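Local coordinates for protein fungal protease inhibitor-1 (Antheraea mylitta, PDB 3BT4) that inhibits the serine proteases trypsin and chymotrypsin and proteases of the fungi Aspergillus oryzae and Rhizopus oryzae, at residues His12-Pro17 / Ala38-Cys43; Thr28-His33 / Ser65-Glu70; Leu47-Ala52 / Cys79-Pro84. All coordinates share one frame; numbering follows the deposited sequence.

The three contacts follow a small, disulfide-rich inhibitor from one end to the other. Interactions 1 and 3 are surface contacts with centres about 26 Å apart on opposite sides of the chain's centre; interaction 2, centred about 5 Å from it, is partly buried. Strand 40-47 relates all three: it begins in interaction 1, runs between the two outer strands joined by interaction 2, and ends at Leu47 in interaction 3. Chemistry changes with place. Interaction 1 rests on a disulfide and a water, interaction 2 on a two-pronged salt bridge beside a histidine-valine contact, and interaction 3 on backbone hydrogen bonds. The Cys68-Cys79 disulfide ties interactions 2 and 3 directly together.

Interaction 1 of 3, residues His12-Pro17 / Ala38-Cys43; sequences HPCTSP and ACCPAC
Cys14 and Cys40 join the two segments covalently, yet no direct hydrogen bond crosses between them: the one polar link is made through a water. The SG atoms of Cys14 and Cys40 lie 2.1 Å apart, and the positive chi3 of 102° gives the bridge a right-handed twist. The two halves reach it differently. Cys14 carries SG opposite its backbone N (chi1 -171°), whereas in Cys40 the sulfur lies beside the N and opposite the carbonyl carbon (chi1 -69°). Beside the backbone of Cys14, the water accepts from Cys14 N at 3.0 Å and donates to Cys39 O at 3.1 Å, so it satisfies one backbone group from each segment. Cys14 CB also packs against that carbonyl, 3.5 Å from Cys39 O. Farther along, Pro17 CB meets Pro41 CG at 3.7 Å, while Pro41 CD lies 4.0 Å from Cys14 SG, making an apolar flank to the sulfur. At the His12 end of the contact, His12 O approaches Cys39 SG to 3.5 Å. Cys39 and Cys40 form a classic beta bulge opposite Ser34, and their side chains serve separate disulfides. Cys40 thus ties the loop to strand 40-47 through Cys14, while Cys39 ties its segment to helix 8-11 through Cys9; covalent bonds and one bridging water replace regular backbone pairing.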
loop_
_atom_site.group_PDB
_atom_site.type_symbol
_atom_site.label_atom_id
_atom_site.label_comp_id
_atom_site.label_asym_id
_atom_site.label_seq_id
_atom_site.Cartn_x
_atom_site.Cartn_y
_atom_site.Cartn_z
ATOM N N HIS A 12 9.437 12.842 7.536
ATOM C CA HIS A 12 8.015 12.999 7.204
ATOM C C HIS A 12 7.122 11.992 7.948
ATOM O O HIS A 12 6.473 11.146 7.325
ATOM C CB HIS A 12 7.818 12.907 5.690
ATOM C CG HIS A 12 8.762 13.780 4.919
ATOM N ND1 HIS A 12 8.484 15.094 4.622
ATOM C CD2 HIS A 12 9.997 13.535 4.424
ATOM C CE1 HIS A 12 9.508 15.625 3.974
ATOM N NE2 HIS A 12 10.435 14.696 3.829
ATOM N N PRO A 13 7.065 12.107 9.295
ATOM C CA PRO A 13 6.391 11.117 10.136
ATOM C C PRO A 13 4.893 11.104 9.896
ATOM O O PRO A 13 4.339 12.085 9.393
ATOM C CB PRO A 13 6.714 11.596 11.557
ATOM C CG PRO A 13 6.945 13.065 11.427
ATOM C CD PRO A 13 7.628 13.213 10.102
ATOM N N CYS A 14 4.244 9.990 10.224
ATOM C CA CYS A 14 2.796 9.932 10.101
ATOM C C CYS A 14 2.138 10.793 11.164
ATOM O O CYS A 14 2.341 10.576 12.352
ATOM C CB CYS A 14 2.275 8.505 10.176
ATOM S SG CYS A 14 0.543 8.450 9.773
ATOM N N THR A 15 1.339 11.758 10.714
ATOM C CA THR A 15 0.722 12.765 11.582
ATOM C C THR A 15 -0.485 12.257 12.377
ATOM O O THR A 15 -0.637 12.583 13.572
ATOM C CB THR A 15 0.347 14.030 10.763
ATOM O OG1 THR A 15 1.553 14.650 10.297
ATOM C CG2 THR A 15 -0.438 15.034 11.599
ATOM N N SER A 16 -1.335 11.457 11.743
ATOM C CA SER A 16 -2.499 10.943 12.450
ATOM C C SER A 16 -2.675 9.445 12.244
ATOM O O SER A 16 -3.675 9.024 11.648
ATOM C CB SER A 16 -3.754 11.689 11.999
ATOM O OG SER A 16 -3.563 13.099 12.054
ATOM N N PRO A 17 -1.728 8.635 12.771
ATOM C CA PRO A 17 -1.667 7.218 12.416
ATOM C C PRO A 17 -2.800 6.454 13.073
ATOM O O PRO A 17 -3.188 6.776 14.201
ATOM C CB PRO A 17 -0.318 6.766 12.985
ATOM C CG PRO A 17 -0.096 7.669 14.175
ATOM C CD PRO A 17 -0.703 8.997 13.772
ATOM N N ALA A 38 4.751 5.725 2.051
ATOM C CA ALA A 38 4.074 4.717 2.874
ATOM C C ALA A 38 4.428 4.849 4.367
ATOM O O ALA A 38 4.570 3.864 5.068
ATOM C CB ALA A 38 4.412 3.322 2.353
ATOM N N CYS A 39 4.542 6.092 4.839
ATOM C CA CYS A 39 4.863 6.406 6.241
ATOM C C CYS A 39 3.734 6.113 7.224
ATOM O O CYS A 39 3.980 5.958 8.430
ATOM C CB CYS A 39 5.307 7.868 6.367
ATOM S SG CYS A 39 6.799 8.213 5.392
ATOM N N CYS A 40 2.509 6.014 6.708
ATOM C CA CYS A 40 1.335 5.767 7.554
ATOM C C CYS A 40 0.812 4.325 7.514
ATOM O O CYS A 40 0.723 3.710 6.447
ATOM C CB CYS A 40 0.203 6.741 7.227
ATOM S SG CYS A 40 0.520 8.472 7.713
ATOM N N PRO A 41 0.440 3.794 8.689
ATOM C CA PRO A 41 -0.217 2.485 8.781
ATOM C C PRO A 41 -1.580 2.502 8.087
ATOM O O PRO A 41 -2.163 3.556 7.919
ATOM C CB PRO A 41 -0.391 2.295 10.298
ATOM C CG PRO A 41 -0.348 3.721 10.854
ATOM C CD PRO A 41 0.627 4.415 10.012
ATOM N N ALA A 42 -2.074 1.338 7.678
ATOM C CA ALA A 42 -3.389 1.244 7.038
ATOM C C ALA A 42 -4.072 -0.072 7.361
ATOM O O ALA A 42 -3.412 -1.073 7.636
ATOM C CB ALA A 42 -3.247 1.383 5.548
ATOM N N CYS A 43 -5.400 -0.066 7.329
ATOM C CA CYS A 43 -6.168 -1.303 7.332
ATOM C C CYS A 43 -6.438 -1.612 5.862
ATOM O O CYS A 43 -7.166 -0.884 5.187
ATOM C CB CYS A 43 -7.456 -1.140 8.140
ATOM S SG CYS A 43 -7.136 -0.485 9.850
HETATM O O HOH W 1 5.868 7.482 10.331
#

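Interaction 2 of 3, residues Thr28-His33 / Ser65-Glu70; sequences TYRANH and SAVCQE
Ser65 begins the contact with its backbone, its CA standing 4.0 Å from His33 NE2, a nitrogen whose hydrogen bond goes to Pro64 O just before the segment. Two residues on, Val67 directs both methyls at the same imidazole. CG1 meets the ring at its edge, in plane, 3.6 Å from His33 CE1, and Val67 CG2 is 3.8 Å from that same carbon. His33 holds CG opposite its backbone N (chi1 -167°), which sends the ring across to the valine. At Glu70 the chemistry turns ionic. Arg30 arrives from the opposite direction and grips the carboxylate end-on, NH1 to Glu70 OE1 at 3.1 Å and NH2 to Glu70 OE2 at 2.8 Å. Both nitrogens come from the syn side but out of the carboxylate plane (33° for NH1); OE1 lies in the guanidinium plane, OE2 is tilted from it, and the two planes are 43° apart. Two bonds to two oxygens nevertheless restrict rotation of both groups. Tyr56 flanks His33 and Val67. Arg30 and Val67 sit on the outer strands 28-30 and 66-68; His33 follows a corner in the chain, and Ser65 and Glu70 flank 66-68. Between them runs central strand 40-47, where Arg30 touches Leu46 and His33 touches Ala42 and Val44.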
loop_
_atom_site.group_PDB
_atom_site.type_symbol
_atom_site.label_atom_id
_atom_site.label_comp_id
_atom_site.label_asym_id
_atom_site.label_seq_id
_atom_site.Cartn_x
_atom_site.Cartn_y
_atom_site.Cartn_z
ATOM N N THR A 28 -6.801 -5.893 7.265
ATOM C CA THR A 28 -5.636 -6.242 8.098
ATOM C C THR A 28 -4.651 -5.072 8.216
ATOM O O THR A 28 -4.514 -4.254 7.301
ATOM C CB THR A 28 -4.890 -7.516 7.616
ATOM O OG1 THR A 28 -4.324 -7.287 6.322
ATOM C CG2 THR A 28 -5.822 -8.721 7.554
ATOM N N TYR A 29 -3.980 -5.006 9.362
ATOM C CA TYR A 29 -3.056 -3.924 9.660
ATOM C C TYR A 29 -1.758 -4.080 8.903
ATOM O O TYR A 29 -1.202 -5.176 8.833
ATOM C CB TYR A 29 -2.737 -3.923 11.141
ATOM C CG TYR A 29 -1.752 -2.865 11.565
ATOM C CD1 TYR A 29 -2.124 -1.527 11.625
ATOM C CD2 TYR A 29 -0.448 -3.208 11.909
ATOM C CE1 TYR A 29 -1.228 -0.559 12.052
ATOM C CE2 TYR A 29 0.464 -2.238 12.325
ATOM C CZ TYR A 29 0.067 -0.922 12.393
ATOM O OH TYR A 29 0.965 0.037 12.806
ATOM N N ARG A 30 -1.284 -2.968 8.349
ATOM C CA ARG A 30 0.059 -2.879 7.802
ATOM C C ARG A 30 0.693 -1.639 8.395
ATOM O O ARG A 30 0.122 -0.567 8.317
ATOM C CB ARG A 30 0.038 -2.746 6.278
ATOM C CG ARG A 30 -0.619 -3.906 5.554
ATOM C CD ARG A 30 0.140 -4.245 4.313
ATOM N NE ARG A 30 -0.258 -5.528 3.733
ATOM C CZ ARG A 30 -0.026 -5.866 2.464
ATOM N NH1 ARG A 30 0.596 -5.017 1.652
ATOM N NH2 ARG A 30 -0.418 -7.048 2.005
ATOM N N ALA A 31 1.892 -1.792 8.947
ATOM C CA ALA A 31 2.583 -0.696 9.608
ATOM C C ALA A 31 2.944 0.452 8.662
ATOM O O ALA A 31 2.977 1.618 9.069
ATOM C CB ALA A 31 3.836 -1.229 10.307
ATOM N N ASN A 32 3.227 0.128 7.407
ATOM C CA ASN A 32 3.687 1.128 6.429
ATOM C C ASN A 32 2.989 0.937 5.094
ATOM O O ASN A 32 3.384 0.076 4.315
ATOM C CB ASN A 32 5.204 1.018 6.233
ATOM C CG ASN A 32 5.984 1.364 7.496
ATOM O OD1 ASN A 32 6.280 2.524 7.746
ATOM N ND2 ASN A 32 6.312 0.363 8.285
ATOM N N HIS A 33 1.938 1.724 4.849
ATOM C CA HIS A 33 1.101 1.554 3.648
ATOM C C HIS A 33 0.702 2.867 3.001
ATOM O O HIS A 33 0.817 3.007 1.791
ATOM C CB HIS A 33 -0.166 0.712 3.929
ATOM C CG HIS A 33 -0.876 0.265 2.678
ATOM N ND1 HIS A 33 -0.435 -0.791 1.907
ATOM C CD2 HIS A 33 -1.976 0.748 2.051
ATOM C CE1 HIS A 33 -1.224 -0.933 0.855
ATOM N NE2 HIS A 33 -2.162 -0.009 0.916
ATOM N N SER A 65 -6.080 1.642 -0.107
ATOM C CA SER A 65 -6.108 0.622 0.935
ATOM C C SER A 65 -6.444 -0.752 0.396
ATOM O O SER A 65 -6.286 -1.751 1.082
ATOM C CB SER A 65 -7.101 1.013 2.026
ATOM O OG SER A 65 -6.601 2.150 2.711
ATOM N N ALA A 66 -6.917 -0.801 -0.837
ATOM C CA ALA A 66 -7.258 -2.064 -1.467
ATOM C C ALA A 66 -6.165 -2.349 -2.466
ATOM O O ALA A 66 -5.996 -1.626 -3.440
ATOM C CB ALA A 66 -8.622 -1.976 -2.150
ATOM N N VAL A 67 -5.411 -3.403 -2.209
ATOM C CA VAL A 67 -4.233 -3.702 -3.016
ATOM C C VAL A 67 -4.241 -5.156 -3.490
ATOM O O VAL A 67 -4.886 -6.006 -2.880
ATOM C CB VAL A 67 -2.909 -3.316 -2.271
ATOM C CG1 VAL A 67 -2.713 -1.781 -2.258
ATOM C CG2 VAL A 67 -2.868 -3.899 -0.861
ATOM N N CYS A 68 -3.554 -5.440 -4.585
ATOM C CA CYS A 68 -3.446 -6.816 -5.071
ATOM C C CYS A 68 -2.748 -7.706 -4.050
ATOM O O CYS A 68 -1.793 -7.267 -3.387
ATOM C CB CYS A 68 -2.690 -6.859 -6.405
ATOM S SG CYS A 68 -3.482 -5.855 -7.658
ATOM N N GLN A 69 -3.216 -8.941 -3.922
ATOM C CA GLN A 69 -2.622 -9.866 -2.964
ATOM C C GLN A 69 -1.265 -10.346 -3.482
ATOM O O GLN A 69 -1.187 -11.033 -4.506
ATOM C CB GLN A 69 -3.567 -11.033 -2.655
ATOM C CG GLN A 69 -3.126 -11.924 -1.485
ATOM C CD GLN A 69 -4.244 -12.821 -0.939
ATOM O OE1 GLN A 69 -5.123 -13.279 -1.678
ATOM N NE2 GLN A 69 -4.210 -13.073 0.366
ATOM N N GLU A 70 -0.206 -9.962 -2.761
ATOM C CA GLU A 70 1.186 -10.294 -3.104
ATOM C C GLU A 70 1.347 -11.749 -3.508
ATOM O O GLU A 70 0.747 -12.622 -2.874
ATOM C CB GLU A 70 2.130 -9.958 -1.936
ATOM C CG GLU A 70 2.413 -8.477 -1.767
ATOM C CD GLU A 70 1.353 -7.748 -0.943
ATOM O OE1 GLU A 70 1.281 -6.496 -1.035
ATOM O OE2 GLU A 70 0.595 -8.427 -0.215
#

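Interaction 3 of 3, residues Leu47-Ala52 / Cys79-Pro84; sequences LRERAA and CTKVTP
Cys79 is gripped through both its backbone polar groups by the loop at residues 47-52. Arg50 N donates to Cys79 O at 2.7 Å, and Cys79 N donates to Ala51 O at 2.9 Å, with an almost straight N-H...O angle of 174°. The side chain is drawn into the same loop: Cys79 CB sits 3.2 Å from Arg48 O, and Cys79 SG packs 3.7 Å from Leu47 CB. Outside this shell, Glu49, with CG placed opposite its backbone N (chi1 -172°) and extended beyond it, passes Cys79 O and crosses the side chain of Lys81 at a slant, where OE2 lies 3.3 Å from Lys81 CB. The charged ends remain farther apart, Glu49 OE1 to Lys81 NZ being a long salt bridge of 4.0 Å, while Arg50 NE makes another long one to Glu49 OE2. A type II turn from Arg48 to Ala51, closed by Ala51 N to Arg48 O, presents the donor and acceptor to Cys79; Arg50 takes the positive phi (87°) of its third position. Cys79 SG is bonded to Cys68, which ties the residue to strand 66-68 as well. Backbone bonds and a disulfide therefore hold Cys79 at backbone and side chain, whereas the surrounding charges probably add only a diffuse attraction at the surface.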
loop_
_atom_site.group_PDB
_atom_site.type_symbol
_atom_site.label_atom_id
_atom_site.label_comp_id
_atom_site.label_asym_id
_atom_site.label_seq_id
_atom_site.Cartn_x
_atom_site.Cartn_y
_atom_site.Cartn_z
ATOM N N LEU A 47 -6.861 -8.010 -2.971
ATOM C CA LEU A 47 -7.580 -8.333 -4.197
ATOM C C LEU A 47 -6.983 -9.534 -4.910
ATOM O O LEU A 47 -5.780 -9.791 -4.841
ATOM C CB LEU A 47 -7.605 -7.123 -5.130
ATOM C CG LEU A 47 -7.971 -5.760 -4.523
ATOM C CD1 LEU A 47 -7.501 -4.678 -5.434
ATOM C CD2 LEU A 47 -9.447 -5.608 -4.252
ATOM N N ARG A 48 -7.856 -10.270 -5.586
ATOM C CA ARG A 48 -7.491 -11.473 -6.304
ATOM C C ARG A 48 -6.998 -11.172 -7.720
ATOM O O ARG A 48 -7.230 -10.092 -8.260
ATOM C CB ARG A 48 -8.705 -12.404 -6.393
ATOM C CG ARG A 48 -9.361 -12.782 -5.075
ATOM C CD ARG A 48 -8.529 -13.782 -4.348
ATOM N NE ARG A 48 -9.306 -14.553 -3.380
ATOM C CZ ARG A 48 -9.947 -15.685 -3.673
ATOM N NH1 ARG A 48 -9.924 -16.168 -4.914
ATOM N NH2 ARG A 48 -10.600 -16.334 -2.720
ATOM N N GLU A 49 -6.355 -12.165 -8.331
ATOM C CA GLU A 49 -5.931 -12.080 -9.720
ATOM C C GLU A 49 -7.090 -11.735 -10.658
ATOM O O GLU A 49 -8.159 -12.342 -10.586
ATOM C CB GLU A 49 -5.282 -13.397 -10.151
ATOM C CG GLU A 49 -4.649 -13.314 -11.522
ATOM C CD GLU A 49 -3.873 -14.570 -11.920
ATOM O OE1 GLU A 49 -4.011 -15.626 -11.251
ATOM O OE2 GLU A 49 -3.139 -14.488 -12.927
ATOM N N ARG A 50 -6.839 -10.761 -11.534
ATOM C CA ARG A 50 -7.787 -10.263 -12.549
ATOM C C ARG A 50 -8.696 -9.160 -12.038
ATOM O O ARG A 50 -9.193 -8.365 -12.834
ATOM C CB ARG A 50 -8.642 -11.373 -13.183
ATOM C CG ARG A 50 -7.874 -12.435 -13.919
ATOM C CD ARG A 50 -6.807 -11.860 -14.834
ATOM N NE ARG A 50 -5.832 -12.908 -15.154
ATOM C CZ ARG A 50 -5.987 -13.824 -16.119
ATOM N NH1 ARG A 50 -7.076 -13.821 -16.889
ATOM N NH2 ARG A 50 -5.043 -14.741 -16.316
ATOM N N ALA A 51 -8.926 -9.121 -10.725
ATOM C CA ALA A 51 -9.800 -8.109 -10.125
ATOM C C ALA A 51 -9.234 -6.723 -10.416
ATOM O O ALA A 51 -8.038 -6.553 -10.484
ATOM C CB ALA A 51 -9.947 -8.333 -8.641
ATOM N N ALA A 52 -10.118 -5.754 -10.634
ATOM C CA ALA A 52 -9.727 -4.374 -10.875
ATOM C C ALA A 52 -9.061 -3.758 -9.649
ATOM O O ALA A 52 -9.439 -4.038 -8.514
ATOM C CB ALA A 52 -10.941 -3.547 -11.297
ATOM N N CYS A 79 -5.255 -6.717 -11.194
ATOM C CA CYS A 79 -4.275 -7.535 -10.451
ATOM C C CYS A 79 -3.698 -8.659 -11.320
ATOM O O CYS A 79 -4.382 -9.622 -11.661
ATOM C CB CYS A 79 -4.871 -8.085 -9.159
ATOM S SG CYS A 79 -5.285 -6.807 -7.955
ATOM N N THR A 80 -2.421 -8.518 -11.651
ATOM C CA THR A 80 -1.758 -9.336 -12.661
ATOM C C THR A 80 -0.663 -10.232 -12.077
ATOM O O THR A 80 0.165 -9.783 -11.286
ATOM C CB THR A 80 -1.112 -8.428 -13.713
ATOM O OG1 THR A 80 -2.097 -7.538 -14.229
ATOM C CG2 THR A 80 -0.511 -9.227 -14.854
ATOM N N LYS A 81 -0.676 -11.502 -12.465
ATOM C CA LYS A 81 0.435 -12.394 -12.161
ATOM C C LYS A 81 1.666 -11.960 -12.958
ATOM O O LYS A 81 1.707 -12.073 -14.189
ATOM C CB LYS A 81 0.083 -13.858 -12.452
ATOM C CG LYS A 81 1.125 -14.849 -11.928
ATOM C CD LYS A 81 0.736 -16.294 -12.219
ATOM C CE LYS A 81 -0.498 -16.746 -11.422
ATOM N NZ LYS A 81 -0.987 -18.104 -11.830
ATOM N N VAL A 82 2.643 -11.419 -12.248
ATOM C CA VAL A 82 3.933 -11.100 -12.829
ATOM C C VAL A 82 4.910 -12.156 -12.350
ATOM O O VAL A 82 5.055 -12.388 -11.142
ATOM C CB VAL A 82 4.448 -9.705 -12.391
ATOM C CG1 VAL A 82 5.948 -9.565 -12.660
ATOM C CG2 VAL A 82 3.677 -8.609 -13.091
ATOM N N THR A 83 5.564 -12.811 -13.292
ATOM C CA THR A 83 6.674 -13.662 -12.939
ATOM C C THR A 83 7.938 -13.065 -13.599
ATOM O O THR A 83 7.987 -12.904 -14.824
ATOM C CB THR A 83 6.349 -15.173 -13.217
ATOM O OG1 THR A 83 7.005 -16.015 -12.252
ATOM C CG2 THR A 83 6.706 -15.601 -14.632
ATOM N N PRO A 84 8.938 -12.670 -12.774
ATOM C CA PRO A 84 10.140 -11.994 -13.281
ATOM C C PRO A 84 11.042 -12.910 -14.125
ATOM O O PRO A 84 11.263 -14.076 -13.766
ATOM C CB PRO A 84 10.857 -11.543 -11.999
ATOM C CG PRO A 84 10.432 -12.539 -10.973
ATOM C CD PRO A 84 8.996 -12.847 -11.308
#